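Local coordinates for protein peptidoglycan glycosyltransferase (Burkholderia ambifaria, PDB 5UY7) that is a penicillin-binding protein that combines a dimerisation domain with a penicillin-recognising domain of the beta-lactamase clan, at residues 399-408 and 420-431; 433-441 and 483-491. One frame throughout, in Å; residues are numbered along the deposited sequence.

Interaction 1: residues 399-408 and 420-431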
ATOM      1  N   ALA A 399      -3.517   8.891   0.017  1.00 15.86           N
ATOM      2  CA  ALA A 399      -3.369   9.810  -1.106  1.00 17.87           C
ATOM      3  C   ALA A 399      -4.038   9.251  -2.347  1.00 20.12           C
ATOM      4  O   ALA A 399      -4.644   9.995  -3.121  1.00 18.09           O
ATOM      5  CB  ALA A 399      -1.891  10.096  -1.375  1.00 17.44           C
ATOM      6  N   ILE A 400      -3.954   7.935  -2.548  1.00 15.33           N
ATOM      7  CA  ILE A 400      -4.606   7.332  -3.701  1.00 13.99           C
ATOM      8  C   ILE A 400      -6.103   7.242  -3.464  1.00 13.79           C
ATOM      9  O   ILE A 400      -6.901   7.417  -4.388  1.00 15.88           O
ATOM     10  CB  ILE A 400      -3.980   5.949  -3.978  1.00 13.39           C
ATOM     11  CG1 ILE A 400      -2.533   6.127  -4.450  1.00 17.03           C
ATOM     12  CG2 ILE A 400      -4.818   5.150  -5.000  1.00 16.32           C
ATOM     13  CD1 ILE A 400      -1.763   4.809  -4.517  1.00 16.81           C
ATOM     14  N   ALA A 401      -6.506   6.995  -2.213  1.00 14.19           N
ATOM     15  CA  ALA A 401      -7.925   6.848  -1.900  1.00 14.41           C
ATOM     16  C   ALA A 401      -8.674   8.171  -1.975  1.00 18.51           C
ATOM     17  O   ALA A 401      -9.807   8.211  -2.465  1.00 21.14           O
ATOM     18  CB  ALA A 401      -8.091   6.250  -0.498  1.00 15.57           C
ATOM     19  N   HIS A 402      -8.076   9.243  -1.461  1.00 16.55           N
ATOM     20  CA  HIS A 402      -8.729  10.547  -1.288  1.00 17.36           C
ATOM     21  C   HIS A 402      -8.381  11.494  -2.431  1.00 22.36           C
ATOM     22  O   HIS A 402      -7.911  12.611  -2.221  1.00 20.29           O
ATOM     23  CB  HIS A 402      -8.331  11.141   0.064  1.00 18.35           C
ATOM     24  CG  HIS A 402      -9.135  12.338   0.484  1.00 22.25           C
ATOM     25  ND1 HIS A 402      -9.961  12.323   1.588  1.00 27.74           N
ATOM     26  CD2 HIS A 402      -9.222  13.591  -0.028  1.00 28.05           C
ATOM     27  CE1 HIS A 402     -10.532  13.507   1.726  1.00 25.47           C
ATOM     28  NE2 HIS A 402     -10.101  14.294   0.760  1.00 30.49           N
ATOM     29  N   ASP A 403      -8.582  11.030  -3.668  1.00 19.55           N
ATOM     30  CA  ASP A 403      -8.488  11.873  -4.860  1.00 21.69           C
ATOM     31  C   ASP A 403      -7.156  12.615  -4.957  1.00 18.09           C
ATOM     32  O   ASP A 403      -7.092  13.759  -5.416  1.00 19.89           O
ATOM     33  CB  ASP A 403      -9.653  12.855  -4.917  1.00 28.96           C
ATOM     34  CG  ASP A 403     -10.960  12.173  -5.256  1.00 45.78           C
ATOM     35  OD1 ASP A 403     -10.937  10.945  -5.490  1.00 45.11           O
ATOM     36  OD2 ASP A 403     -12.002  12.855  -5.285  1.00 54.59           O
ATOM     37  N   GLY A 404      -6.080  11.954  -4.545  1.00 15.57           N
ATOM     38  CA  GLY A 404      -4.754  12.517  -4.688  1.00 16.69           C
ATOM     39  C   GLY A 404      -4.250  13.282  -3.485  1.00 16.98           C
ATOM     40  O   GLY A 404      -3.066  13.639  -3.455  1.00 18.40           O
ATOM     41  N   GLU A 405      -5.091  13.515  -2.478  1.00 16.89           N
ATOM     42  CA  GLU A 405      -4.732  14.338  -1.326  1.00 17.66           C
ATOM     43  C   GLU A 405      -4.493  13.429  -0.128  1.00 21.21           C
ATOM     44  O   GLU A 405      -5.421  12.772   0.354  1.00 21.93           O
ATOM     45  CB  GLU A 405      -5.824  15.358  -1.027  1.00 18.92           C
ATOM     46  CG  GLU A 405      -5.426  16.321   0.093  1.00 22.33           C
ATOM     47  CD  GLU A 405      -6.498  17.348   0.391  1.00 38.29           C
ATOM     48  OE1 GLU A 405      -7.676  17.077   0.084  1.00 33.25           O
ATOM     49  OE2 GLU A 405      -6.159  18.427   0.926  1.00 37.14           O
ATOM     50  N   MET A 406      -3.254  13.383   0.343  1.00 18.86           N
ATOM     51  CA  MET A 406      -2.929  12.574   1.512  1.00 19.34           C
ATOM     52  C   MET A 406      -3.424  13.257   2.777  1.00 23.53           C
ATOM     53  O   MET A 406      -3.135  14.432   3.021  1.00 22.50           O
ATOM     54  CB  MET A 406      -1.429  12.328   1.605  1.00 19.22           C
ATOM     55  CG  MET A 406      -1.115  11.298   2.682  1.00 21.27           C
ATOM     56  SD  MET A 406       0.625  10.917   2.788  1.00 25.79           S
ATOM     57  CE  MET A 406       1.273  12.421   3.464  1.00 25.01           C
ATOM     58  N   MET A 407      -4.134  12.511   3.599  1.00 22.55           N
ATOM     59  CA  MET A 407      -4.775  13.035   4.790  1.00 25.35           C
ATOM     60  C   MET A 407      -3.839  12.950   5.989  1.00 18.27           C
ATOM     61  O   MET A 407      -3.049  12.010   6.099  1.00 22.27           O
ATOM     62  CB  MET A 407      -6.048  12.246   5.085  1.00 29.49           C
ATOM     63  CG  MET A 407      -7.063  12.326   3.961  1.00 26.95           C
ATOM     64  SD  MET A 407      -7.643  14.028   3.784  1.00 36.03           S
ATOM     65  CE  MET A 407      -8.740  14.160   5.182  1.00 43.58           C
ATOM     66  N   PRO A 408      -3.891  13.919   6.901  1.00 21.13           N
ATOM     67  CA  PRO A 408      -3.165  13.764   8.165  1.00 23.73           C
ATOM     68  C   PRO A 408      -3.830  12.640   8.942  1.00 24.22           C
ATOM     69  O   PRO A 408      -5.039  12.670   9.181  1.00 27.64           O
ATOM     70  CB  PRO A 408      -3.345  15.122   8.858  1.00 25.97           C
ATOM     71  CG  PRO A 408      -3.971  16.028   7.825  1.00 36.45           C
ATOM     72  CD  PRO A 408      -4.710  15.140   6.887  1.00 31.86           C
ATOM     73  N   ILE A 420      -9.878  20.253   7.320  1.00 56.83           N
ATOM     74  CA  ILE A 420      -8.744  19.335   7.345  1.00 56.60           C
ATOM     75  C   ILE A 420      -7.860  19.667   6.152  1.00 57.70           C
ATOM     76  O   ILE A 420      -8.257  19.464   5.000  1.00 62.37           O
ATOM     77  CB  ILE A 420      -9.203  17.871   7.297  1.00 53.51           C
ATOM     78  CG1 ILE A 420     -10.241  17.591   8.383  1.00 58.14           C
ATOM     79  CG2 ILE A 420      -8.012  16.938   7.450  1.00 56.54           C
ATOM     80  CD1 ILE A 420     -10.819  16.192   8.311  1.00 53.37           C
ATOM     81  N   THR A 421      -6.660  20.178   6.409  1.00 53.87           N
ATOM     82  CA  THR A 421      -5.710  20.446   5.338  1.00 53.92           C
ATOM     83  C   THR A 421      -4.857  19.203   5.120  1.00 45.69           C
ATOM     84  O   THR A 421      -4.113  18.784   6.013  1.00 45.33           O
ATOM     85  CB  THR A 421      -4.827  21.657   5.648  1.00 57.86           C
ATOM     86  OG1 THR A 421      -3.951  21.361   6.744  1.00 57.69           O
ATOM     87  CG2 THR A 421      -5.684  22.869   5.991  1.00 59.48           C
ATOM     88  N   GLY A 422      -4.986  18.600   3.942  1.00 34.40           N
ATOM     89  CA  GLY A 422      -4.117  17.526   3.531  1.00 26.55           C
ATOM     90  C   GLY A 422      -2.971  18.032   2.674  1.00 26.06           C
ATOM     91  O   GLY A 422      -2.714  19.231   2.555  1.00 32.89           O
ATOM     92  N   THR A 423      -2.277  17.083   2.060  1.00 20.37           N
ATOM     93  CA  THR A 423      -1.163  17.372   1.165  1.00 20.61           C
ATOM     94  C   THR A 423      -1.515  16.823  -0.208  1.00 19.37           C
ATOM     95  O   THR A 423      -1.759  15.623  -0.351  1.00 19.52           O
ATOM     96  CB  THR A 423       0.134  16.739   1.682  1.00 23.16           C
ATOM     97  OG1 THR A 423       0.483  17.340   2.930  1.00 27.64           O
ATOM     98  CG2 THR A 423       1.266  16.938   0.685  1.00 25.00           C
ATOM     99  N   GLN A 424      -1.538  17.690  -1.214  1.00 19.25           N
ATOM    100  CA  GLN A 424      -1.846  17.215  -2.556  1.00 18.37           C
ATOM    101  C   GLN A 424      -0.627  16.499  -3.119  1.00 18.74           C
ATOM    102  O   GLN A 424       0.401  17.129  -3.392  1.00 23.23           O
ATOM    103  CB  GLN A 424      -2.259  18.365  -3.464  1.00 19.49           C
ATOM    104  CG  GLN A 424      -3.030  17.876  -4.684  1.00 19.75           C
ATOM    105  CD  GLN A 424      -4.441  17.443  -4.319  1.00 19.84           C
ATOM    106  OE1 GLN A 424      -5.078  18.051  -3.451  1.00 24.60           O
ATOM    107  NE2 GLN A 424      -4.941  16.399  -4.984  1.00 19.13           N
ATOM    108  N   VAL A 425      -0.743  15.188  -3.286  1.00 15.88           N
ATOM    109  CA  VAL A 425       0.345  14.341  -3.767  1.00 17.74           C
ATOM    110  C   VAL A 425       0.232  14.090  -5.262  1.00 17.44           C
ATOM    111  O   VAL A 425       1.220  14.187  -5.993  1.00 19.38           O
ATOM    112  CB  VAL A 425       0.359  13.014  -2.983  1.00 19.71           C
ATOM    113  CG1 VAL A 425       1.393  12.071  -3.579  1.00 19.89           C
ATOM    114  CG2 VAL A 425       0.669  13.296  -1.526  1.00 19.24           C
ATOM    115  N   PHE A 426      -0.974  13.773  -5.730  1.00 16.13           N
ATOM    116  CA  PHE A 426      -1.273  13.550  -7.138  1.00 15.28           C
ATOM    117  C   PHE A 426      -2.549  14.310  -7.482  1.00 14.99           C
ATOM    118  O   PHE A 426      -3.284  14.750  -6.595  1.00 16.25           O
ATOM    119  CB  PHE A 426      -1.460  12.046  -7.440  1.00 15.72           C
ATOM    120  CG  PHE A 426      -0.322  11.182  -6.967  1.00 15.52           C
ATOM    121  CD1 PHE A 426       0.951  11.350  -7.487  1.00 18.55           C
ATOM    122  CD2 PHE A 426      -0.527  10.187  -6.028  1.00 18.07           C
ATOM    123  CE1 PHE A 426       2.008  10.554  -7.052  1.00 18.42           C
ATOM    124  CE2 PHE A 426       0.526   9.383  -5.586  1.00 18.16           C
ATOM    125  CZ  PHE A 426       1.794   9.569  -6.097  1.00 17.69           C
ATOM    126  N   THR A 427      -2.828  14.476  -8.777  1.00 16.42           N
ATOM    127  CA  THR A 427      -4.109  15.043  -9.163  1.00 16.73           C
ATOM    128  C   THR A 427      -5.217  14.014  -8.960  1.00 17.53           C
ATOM    129  O   THR A 427      -4.955  12.811  -8.875  1.00 18.30           O
ATOM    130  CB  THR A 427      -4.106  15.483 -10.626  1.00 19.96           C
ATOM    131  OG1 THR A 427      -3.880  14.335 -11.456  1.00 20.47           O
ATOM    132  CG2 THR A 427      -3.033  16.530 -10.882  1.00 20.18           C
ATOM    133  N   PRO A 428      -6.468  14.467  -8.855  1.00 16.73           N
ATOM    134  CA  PRO A 428      -7.577  13.505  -8.754  1.00 16.92           C
ATOM    135  C   PRO A 428      -7.637  12.549  -9.930  1.00 15.80           C
ATOM    136  O   PRO A 428      -7.991  11.378  -9.757  1.00 18.43           O
ATOM    137  CB  PRO A 428      -8.817  14.411  -8.698  1.00 20.67           C
ATOM    138  CG  PRO A 428      -8.313  15.706  -8.131  1.00 21.75           C
ATOM    139  CD  PRO A 428      -6.904  15.862  -8.624  1.00 18.36           C
ATOM    140  N   THR A 429      -7.309  13.026 -11.134  1.00 18.37           N
ATOM    141  CA  THR A 429      -7.343  12.151 -12.306  1.00 18.55           C
ATOM    142  C   THR A 429      -6.373  10.993 -12.145  1.00 17.75           C
ATOM    143  O   THR A 429      -6.727   9.824 -12.361  1.00 18.85           O
ATOM    144  CB  THR A 429      -7.016  12.955 -13.559  1.00 23.20           C
ATOM    145  OG1 THR A 429      -8.075  13.890 -13.805  1.00 28.53           O
ATOM    146  CG2 THR A 429      -6.856  12.028 -14.757  1.00 26.55           C
ATOM    147  N   THR A 430      -5.142  11.295 -11.731  1.00 16.06           N
ATOM    148  CA  THR A 430      -4.170  10.234 -11.477  1.00 15.95           C
ATOM    149  C   THR A 430      -4.680   9.260 -10.430  1.00 13.29           C
ATOM    150  O   THR A 430      -4.605   8.041 -10.615  1.00 15.41           O
ATOM    151  CB  THR A 430      -2.843  10.838 -11.031  1.00 15.55           C
ATOM    152  OG1 THR A 430      -2.295  11.573 -12.120  1.00 18.02           O
ATOM    153  CG2 THR A 430      -1.852   9.738 -10.594  1.00 15.35           C
ATOM    154  N   ALA A 431      -5.199   9.781  -9.316  1.00 13.95           N
ATOM    155  CA  ALA A 431      -5.638   8.899  -8.237  1.00 12.67           C
ATOM    156  C   ALA A 431      -6.755   7.982  -8.709  1.00 15.85           C
ATOM    157  O   ALA A 431      -6.753   6.783  -8.399  1.00 14.63           O
ATOM    158  CB  ALA A 431      -6.088   9.720  -7.023  1.00 15.39           C
TER
HETATM  159  O   HOH W   1      -9.630  10.695  -7.566  1.00 27.71           O
HETATM  160  O   HOH W   2      -8.028  16.096  -4.406  1.00 29.34           O
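Gly404 O takes two backbone N-H groups at once: Val425 N at 2.8 Å, meeting the carbonyl almost head-on, and Phe426 N at 3.1 Å, in the carbonyl plane on a lone pair. The methyl of Ala431, on the first turn of the following helix, presses on the same glycine, with CB 3.3 Å from Gly404 N. A positive phi of 93°, easy for glycine, fits Gly404 into the type I' turn His402-Glu405 that ends helix 390-401. The turn leads into a two-stranded antiparallel ladder, 405-406 against 423-424, before the chain enters helix 428-442; this small hairpin-like pairing lies within the penicillin-binding domain. Met406 and Thr423 form its hydrogen-bonded pair, with Met406 N to Thr423 O at 2.8 Å and Thr423 N to Met406 O at 2.9 Å. On the face that carries Met406 and Thr423, Val425 CG2 meets Met406 CB, while Val425 CG1, anti to the backbone N (chi1 174°), sits over the centre of the Phe426 ring. Phe426 in turn packs on Phe275 of helix 273-282.

The other side is looser and partly water-mediated. Gln424 bends at chi2 (74°), which brings its amide back to its own segment: NE2 donates to Phe426 O at 2.8 Å and only weakly to Asp403 O. One water donates to Asp403 O and accepts from Gln424 NE2; a second joins Asp403 OD1 to Pro428 O. Glu405 runs extended alongside Thr423 until OE2 receives a weak bond from Gly422 N at 3.2 Å. At the far end Ile420 CG2 touches Met407 CE, crossing that side chain at about a right angle, and lies 3.8 Å from Pro408 CD.

Interaction 2: residues 433-441 and 483-491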
ATOM      1  N   GLU A 433      -7.331   6.977 -11.822  1.00 13.68           N
ATOM      2  CA  GLU A 433      -6.739   5.994 -12.736  1.00 14.63           C
ATOM      3  C   GLU A 433      -6.073   4.862 -11.969  1.00 14.78           C
ATOM      4  O   GLU A 433      -6.219   3.686 -12.328  1.00 15.44           O
ATOM      5  CB  GLU A 433      -5.723   6.676 -13.662  1.00 15.64           C
ATOM      6  CG  GLU A 433      -6.348   7.532 -14.748  1.00 17.72           C
ATOM      7  CD  GLU A 433      -5.326   8.372 -15.508  1.00 24.50           C
ATOM      8  OE1 GLU A 433      -4.215   8.588 -14.979  1.00 26.11           O
ATOM      9  OE2 GLU A 433      -5.640   8.811 -16.640  1.00 28.63           O
ATOM     10  N   VAL A 434      -5.352   5.193 -10.896  1.00 12.81           N
ATOM     11  CA  VAL A 434      -4.648   4.154 -10.153  1.00 11.32           C
ATOM     12  C   VAL A 434      -5.625   3.311  -9.338  1.00 13.61           C
ATOM     13  O   VAL A 434      -5.437   2.094  -9.212  1.00 14.56           O
ATOM     14  CB  VAL A 434      -3.539   4.791  -9.294  1.00 12.55           C
ATOM     15  CG1 VAL A 434      -2.906   3.766  -8.367  1.00 15.61           C
ATOM     16  CG2 VAL A 434      -2.482   5.373 -10.221  1.00 15.39           C
ATOM     17  N   ARG A 435      -6.697   3.909  -8.812  1.00 14.23           N
ATOM     18  CA  ARG A 435      -7.685   3.097  -8.101  1.00 13.01           C
ATOM     19  C   ARG A 435      -8.275   2.041  -9.026  1.00 14.14           C
ATOM     20  O   ARG A 435      -8.478   0.889  -8.611  1.00 13.95           O
ATOM     21  CB  ARG A 435      -8.786   3.977  -7.508  1.00 14.53           C
ATOM     22  CG  ARG A 435      -8.319   4.805  -6.288  1.00 13.46           C
ATOM     23  CD  ARG A 435      -9.486   5.309  -5.431  1.00 13.13           C
ATOM     24  NE  ARG A 435     -10.461   6.094  -6.175  1.00 15.68           N
ATOM     25  CZ  ARG A 435     -10.332   7.384  -6.470  1.00 19.46           C
ATOM     26  NH1 ARG A 435      -9.247   8.056  -6.109  1.00 16.52           N
ATOM     27  NH2 ARG A 435     -11.297   8.005  -7.134  1.00 21.37           N
ATOM     28  N   THR A 436      -8.545   2.412 -10.288  1.00 13.72           N
ATOM     29  CA  THR A 436      -9.010   1.436 -11.273  1.00 12.89           C
ATOM     30  C   THR A 436      -7.994   0.311 -11.435  1.00 15.40           C
ATOM     31  O   THR A 436      -8.364  -0.875 -11.474  1.00 16.89           O
ATOM     32  CB  THR A 436      -9.290   2.145 -12.607  1.00 17.47           C
ATOM     33  OG1 THR A 436     -10.358   3.089 -12.422  1.00 17.37           O
ATOM     34  CG2 THR A 436      -9.675   1.150 -13.724  1.00 19.39           C
ATOM     35  N   MET A 437      -6.703   0.656 -11.500  1.00 14.97           N
ATOM     36  CA  MET A 437      -5.672  -0.371 -11.621  1.00 14.18           C
ATOM     37  C   MET A 437      -5.615  -1.251 -10.378  1.00 14.45           C
ATOM     38  O   MET A 437      -5.398  -2.464 -10.481  1.00 14.67           O
ATOM     39  CB  MET A 437      -4.315   0.281 -11.878  1.00 16.21           C
ATOM     40  CG  MET A 437      -4.273   1.070 -13.178  1.00 15.17           C
ATOM     41  SD  MET A 437      -2.689   1.923 -13.274  1.00 16.94           S
ATOM     42  CE  MET A 437      -2.901   2.853 -14.801  1.00 16.53           C
ATOM     43  N   LEU A 438      -5.798  -0.661  -9.198  1.00 13.65           N
ATOM     44  CA  LEU A 438      -5.725  -1.458  -7.970  1.00 13.32           C
ATOM     45  C   LEU A 438      -6.833  -2.505  -7.908  1.00 15.08           C
ATOM     46  O   LEU A 438      -6.638  -3.570  -7.315  1.00 16.05           O
ATOM     47  CB  LEU A 438      -5.795  -0.553  -6.741  1.00 13.28           C
ATOM     48  CG  LEU A 438      -4.567   0.315  -6.452  1.00 13.82           C
ATOM     49  CD1 LEU A 438      -4.845   1.167  -5.221  1.00 14.89           C
ATOM     50  CD2 LEU A 438      -3.292  -0.518  -6.249  1.00 16.07           C
ATOM     51  N   GLU A 439      -8.000  -2.219  -8.492  1.00 13.75           N
ATOM     52  CA  GLU A 439      -9.055  -3.231  -8.541  1.00 14.70           C
ATOM     53  C   GLU A 439      -8.622  -4.453  -9.337  1.00 16.49           C
ATOM     54  O   GLU A 439      -9.047  -5.576  -9.029  1.00 17.74           O
ATOM     55  CB  GLU A 439     -10.331  -2.666  -9.167  1.00 20.77           C
ATOM     56  CG  GLU A 439     -11.034  -1.624  -8.357  1.00 20.23           C
ATOM     57  CD  GLU A 439     -12.420  -1.304  -8.922  1.00 18.21           C
ATOM     58  OE1 GLU A 439     -13.271  -2.215  -8.983  1.00 21.80           O
ATOM     59  OE2 GLU A 439     -12.620  -0.149  -9.341  1.00 25.59           O
ATOM     60  N   THR A 440      -7.811  -4.261 -10.392  1.00 17.50           N
ATOM     61  CA  THR A 440      -7.431  -5.409 -11.213  1.00 14.80           C
ATOM     62  C   THR A 440      -6.519  -6.367 -10.462  1.00 17.01           C
ATOM     63  O   THR A 440      -6.406  -7.534 -10.856  1.00 19.04           O
ATOM     64  CB  THR A 440      -6.753  -4.974 -12.525  1.00 18.46           C
ATOM     65  OG1 THR A 440      -5.427  -4.474 -12.274  1.00 18.06           O
ATOM     66  CG2 THR A 440      -7.595  -3.911 -13.252  1.00 20.94           C
ATOM     67  N   VAL A 441      -5.895  -5.905  -9.375  1.00 16.64           N
ATOM     68  CA  VAL A 441      -4.968  -6.735  -8.609  1.00 17.03           C
ATOM     69  C   VAL A 441      -5.689  -7.927  -7.988  1.00 18.67           C
ATOM     70  O   VAL A 441      -5.126  -9.021  -7.878  1.00 18.56           O
ATOM     71  CB  VAL A 441      -4.277  -5.882  -7.528  1.00 17.02           C
ATOM     72  CG1 VAL A 441      -3.464  -6.766  -6.590  1.00 20.63           C
ATOM     73  CG2 VAL A 441      -3.401  -4.802  -8.164  1.00 17.47           C
ATOM     74  N   GLY A 483      -4.716  -1.731   1.171  1.00 14.41           N
ATOM     75  CA  GLY A 483      -5.757  -1.543   0.183  1.00 14.95           C
ATOM     76  C   GLY A 483      -6.837  -0.616   0.688  1.00 15.12           C
ATOM     77  O   GLY A 483      -6.700   0.005   1.740  1.00 13.46           O
ATOM     78  N   MET A 484      -7.917  -0.507  -0.091  1.00 13.14           N
ATOM     79  CA  MET A 484      -8.967   0.462   0.222  1.00 14.92           C
ATOM     80  C   MET A 484     -10.295  -0.075  -0.291  1.00 13.48           C
ATOM     81  O   MET A 484     -10.331  -0.938  -1.168  1.00 15.10           O
ATOM     82  CB  MET A 484      -8.638   1.829  -0.394  1.00 11.25           C
ATOM     83  CG  MET A 484      -8.538   1.783  -1.938  1.00 13.07           C
ATOM     84  SD  MET A 484      -7.739   3.228  -2.680  1.00 14.86           S
ATOM     85  CE  MET A 484      -6.036   2.934  -2.153  1.00 15.34           C
ATOM     86  N   ALA A 485     -11.393   0.419   0.289  1.00 11.60           N
ATOM     87  CA  ALA A 485     -12.714  -0.132   0.004  1.00 14.50           C
ATOM     88  C   ALA A 485     -13.769   0.898   0.370  1.00 14.48           C
ATOM     89  O   ALA A 485     -13.589   1.630   1.342  1.00 14.56           O
ATOM     90  CB  ALA A 485     -12.956  -1.424   0.804  1.00 16.41           C
ATOM     91  N   PRO A 486     -14.881   0.968  -0.365  1.00 14.27           N
ATOM     92  CA  PRO A 486     -15.176   0.256  -1.606  1.00 15.52           C
ATOM     93  C   PRO A 486     -14.771   1.130  -2.777  1.00 20.28           C
ATOM     94  O   PRO A 486     -14.816   2.351  -2.663  1.00 23.22           O
ATOM     95  CB  PRO A 486     -16.694   0.074  -1.551  1.00 17.36           C
ATOM     96  CG  PRO A 486     -17.179   1.293  -0.825  1.00 17.85           C
ATOM     97  CD  PRO A 486     -16.059   1.714   0.120  1.00 15.76           C
ATOM     98  N   MET A 487     -14.408   0.533  -3.877  1.00 14.22           N
ATOM     99  CA  MET A 487     -14.169   1.333  -5.061  1.00 15.60           C
ATOM    100  C   MET A 487     -15.504   1.673  -5.719  1.00 20.45           C
ATOM    101  O   MET A 487     -16.487   0.933  -5.566  1.00 19.53           O
ATOM    102  CB  MET A 487     -13.275   0.566  -6.028  1.00 15.89           C
ATOM    103  CG  MET A 487     -11.929   0.165  -5.434  1.00 21.80           C
ATOM    104  SD  MET A 487     -10.875   1.600  -5.126  1.00 20.24           S
ATOM    105  CE  MET A 487      -9.258   0.804  -5.215  1.00 15.45           C
ATOM    106  N   PRO A 488     -15.572   2.778  -6.481  1.00 19.28           N
ATOM    107  CA  PRO A 488     -14.450   3.657  -6.839  1.00 19.99           C
ATOM    108  C   PRO A 488     -14.180   4.790  -5.861  1.00 19.79           C
ATOM    109  O   PRO A 488     -13.201   5.517  -6.054  1.00 20.74           O
ATOM    110  CB  PRO A 488     -14.897   4.239  -8.163  1.00 21.39           C
ATOM    111  CG  PRO A 488     -16.369   4.399  -7.967  1.00 21.90           C
ATOM    112  CD  PRO A 488     -16.810   3.187  -7.165  1.00 23.25           C
ATOM    113  N   ASN A 489     -15.025   4.952  -4.842  1.00 17.12           N
ATOM    114  CA  ASN A 489     -14.900   6.050  -3.883  1.00 20.66           C
ATOM    115  C   ASN A 489     -14.704   5.466  -2.490  1.00 17.49           C
ATOM    116  O   ASN A 489     -15.662   5.342  -1.713  1.00 18.98           O
ATOM    117  CB  ASN A 489     -16.121   6.964  -3.938  1.00 21.19           C
ATOM    118  CG  ASN A 489     -16.295   7.597  -5.299  1.00 28.91           C
ATOM    119  OD1 ASN A 489     -15.333   8.091  -5.890  1.00 34.00           O
ATOM    120  ND2 ASN A 489     -17.511   7.558  -5.817  1.00 37.08           N
ATOM    121  N   PRO A 490     -13.473   5.125  -2.124  1.00 16.27           N
ATOM    122  CA  PRO A 490     -13.283   4.354  -0.892  1.00 13.66           C
ATOM    123  C   PRO A 490     -13.589   5.145   0.363  1.00 14.10           C
ATOM    124  O   PRO A 490     -13.428   6.372   0.431  1.00 17.50           O
ATOM    125  CB  PRO A 490     -11.808   3.937  -0.937  1.00 18.11           C
ATOM    126  CG  PRO A 490     -11.175   4.789  -1.992  1.00 20.31           C
ATOM    127  CD  PRO A 490     -12.244   5.211  -2.934  1.00 17.23           C
ATOM    128  N   ARG A 491     -14.054   4.402   1.359  1.00 14.45           N
ATOM    129  CA  ARG A 491     -14.326   4.909   2.692  1.00 14.72           C
ATOM    130  C   ARG A 491     -13.192   4.638   3.662  1.00 16.15           C
ATOM    131  O   ARG A 491     -12.955   5.451   4.569  1.00 17.63           O
ATOM    132  CB  ARG A 491     -15.607   4.264   3.228  1.00 20.13           C
ATOM    133  CG  ARG A 491     -15.970   4.695   4.628  1.00 28.19           C
ATOM    134  CD  ARG A 491     -17.462   4.759   4.797  1.00 37.20           C
ATOM    135  NE  ARG A 491     -17.816   5.039   6.179  1.00 38.42           N
ATOM    136  CZ  ARG A 491     -19.058   5.009   6.640  1.00 30.69           C
ATOM    137  NH1 ARG A 491     -20.051   4.711   5.818  1.00 34.02           N
ATOM    138  NH2 ARG A 491     -19.300   5.273   7.916  1.00 35.90           N
TER
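Arg435, Leu438 and Glu439 of helix 428-442 face Met484 of strand 477-485, in the five-stranded antiparallel sheet of this penicillin-binding fold, and Met487, Pro488 and Pro490 of the chain that follows. The van der Waals contacts centre on two methionines. Met484 crosses both Arg435 and Leu438 at about a right angle, its SD beside the arginine methylenes and its CE 3.7 Å from Leu438 CD1. Met487, bent at chi2 (-68°), lays its CE 3.5 Å from Arg435 O and 4.0 Å from Leu438 CB. Its CG and CB run antiparallel to the side chain of Glu439, with the two CG atoms of Met487 and Glu439 3.5 Å apart; the Glu439 carboxylate itself is engaged by a salt bridge to Arg457. Pro490 CD adds a further contact, 3.7 Å from Arg435 CD.

Polar contact across the segments comes from one guanidinium. A cis peptide precedes Pro488, whose carbonyl lies at the guanidinium edge. Arg435 bends at chi3 (-56°) and NH2 makes a weak bond to that oxygen, whereas Arg435 NE donates to Pro488 O at 2.8 Å, from a position tilted 24° off the carbonyl plane.

In the fold
The two interactions follow in series along the chain, interaction 1 closing before interaction 2 opens, and their centres lie about 14 Å apart. Both use helix 428-442: its first turn belongs to interaction 1, its middle to interaction 2. They also touch directly. Arg435 NH1 probably hydrogen-bonds to Ile400 O at 3.0 Å, and Met484 SD packs 3.7 Å from Ala401 CA, which ties the end of helix 390-401 to both the shared helix and the five-stranded sheet. The small two-stranded ladder is thereby joined to the main sheet through helices. Leu438 also touches residues of an apparent SxxK-type motif, consistent with interaction 2 bordering the probable active site.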